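Phenol hydroxylase component phN (Pseudomonas stutzeri, PDB 3U52) probably hydroxylates phenol and related aromatic compounds as a component of a multicomponent monooxygenase, using a pair of iron ions held by carboxylates and histidines. Local coordinates at residues F270-L273 with S274-S277. Numbering follows the deposited sequence.
Sequences FRLL and SLVS
S274 reaches back one helical turn to the backbone of R271, and its side chain, followed from CB outward, serves the turn where helix 254-283 is kinked. S274 CB lies 3.5 Å from R271 O. S274 OG, set between the backbone N and the carbonyl carbon (chi1 80°), then gives its proton to R271 O at 2.9 Å, approaching in the carbonyl plane. That carbonyl lacks its usual helical donor: L275 N stays 4.4 Å from R271 O and bonds to L272 O instead, at 3.3 Å and from above the carbonyl plane. S274 N adds only weak bonds, to F270 O and R271 O. With an alanine here, R271 O would probably lose its hydroxyl donor and keep, among the donors of this turn, just the weak bond from S274 N. Regular geometry returns with S277 N, which meets L273 O at 3.0 Å, nearly along the C=O axis; S277 OG also bonds to S274 O, at 2.7 Å. On another side of the turn L273 and V276 run side by side, CD2 of L273 lying 4.0 Å from CG2 of V276. The whole turn is buried. L273, which helps line a xenon pocket with F198 and G269, and V276 pack on helix 187-216, L272 and L275 meet P175 of helix 173-184, R271 reaches C402 and C432 of the zinc site, and S274 touches L335 of helix 331-342.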
loop_
_atom_site.group_PDB
_atom_site.type_symbol
_atom_site.label_atom_id
_atom_site.label_comp_id
_atom_site.label_asym_id
_atom_site.label_seq_id
_atom_site.Cartn_x
_atom_site.Cartn_y
_atom_site.Cartn_z
ATOM N N PHE A 270 -23.722 27.655 1.578
ATOM C CA PHE A 270 -22.933 28.711 0.912
ATOM C C PHE A 270 -22.003 29.474 1.924
ATOM O O PHE A 270 -20.813 29.749 1.650
ATOM C CB PHE A 270 -23.911 29.693 0.199
ATOM C CG PHE A 270 -23.255 30.940 -0.295
ATOM C CD1 PHE A 270 -22.179 30.880 -1.164
ATOM C CD2 PHE A 270 -23.728 32.183 0.104
ATOM C CE1 PHE A 270 -21.583 32.084 -1.650
ATOM C CE2 PHE A 270 -23.144 33.361 -0.370
ATOM C CZ PHE A 270 -22.074 33.295 -1.241
ATOM N N ARG A 271 -22.542 29.811 3.105
ATOM C CA ARG A 271 -21.754 30.508 4.126
ATOM C C ARG A 271 -20.647 29.587 4.637
ATOM O O ARG A 271 -19.512 30.011 4.828
ATOM C CB ARG A 271 -22.658 31.063 5.258
ATOM C CG ARG A 271 -23.430 32.309 4.762
ATOM C CD ARG A 271 -22.415 33.420 4.455
ATOM N NE ARG A 271 -23.047 34.756 4.388
ATOM C CZ ARG A 271 -22.899 35.619 3.390
ATOM N NH1 ARG A 271 -22.174 35.325 2.310
ATOM N NH2 ARG A 271 -23.499 36.784 3.459
ATOM N N LEU A 272 -20.965 28.317 4.843
ATOM C CA LEU A 272 -19.928 27.406 5.322
ATOM C C LEU A 272 -18.747 27.337 4.285
ATOM O O LEU A 272 -17.569 27.380 4.646
ATOM C CB LEU A 272 -20.551 26.031 5.539
ATOM C CG LEU A 272 -19.583 24.928 5.937
ATOM C CD1 LEU A 272 -18.760 25.326 7.210
ATOM C CD2 LEU A 272 -20.371 23.701 6.151
ATOM N N LEU A 273 -19.084 27.264 3.007
ATOM C CA LEU A 273 -18.084 27.125 1.917
ATOM C C LEU A 273 -17.207 28.355 1.657
ATOM O O LEU A 273 -16.155 28.271 0.978
ATOM C CB LEU A 273 -18.797 26.814 0.602
ATOM C CG LEU A 273 -19.370 25.422 0.496
ATOM C CD1 LEU A 273 -20.280 25.393 -0.763
ATOM C CD2 LEU A 273 -18.204 24.412 0.412
ATOM N N SER A 274 -17.636 29.503 2.159
ATOM C CA SER A 274 -16.782 30.678 2.127
ATOM C C SER A 274 -15.372 30.387 2.715
ATOM O O SER A 274 -14.393 30.906 2.215
ATOM C CB SER A 274 -17.474 31.898 2.751
ATOM O OG SER A 274 -17.442 31.927 4.174
ATOM N N LEU A 275 -15.265 29.507 3.713
ATOM C CA LEU A 275 -13.980 29.041 4.211
ATOM C C LEU A 275 -13.096 28.330 3.172
ATOM O O LEU A 275 -11.860 28.471 3.214
ATOM C CB LEU A 275 -14.198 28.082 5.383
ATOM C CG LEU A 275 -14.678 28.690 6.689
ATOM C CD1 LEU A 275 -14.889 27.545 7.725
ATOM C CD2 LEU A 275 -13.688 29.760 7.179
ATOM N N VAL A 276 -13.715 27.542 2.281
ATOM C CA VAL A 276 -13.026 26.865 1.173
ATOM C C VAL A 276 -12.605 27.841 0.057
ATOM O O VAL A 276 -11.534 27.665 -0.519
ATOM C CB VAL A 276 -13.859 25.706 0.546
ATOM C CG1 VAL A 276 -12.992 24.856 -0.395
ATOM C CG2 VAL A 276 -14.413 24.806 1.608
ATOM N N SER A 277 -13.425 28.863 -0.229
ATOM C CA SER A 277 -13.049 29.859 -1.214
ATOM C C SER A 277 -11.718 30.498 -0.888
ATOM O O SER A 277 -10.863 30.674 -1.755
ATOM C CB SER A 277 -14.128 30.945 -1.396
ATOM O OG SER A 277 -14.079 31.847 -0.332
#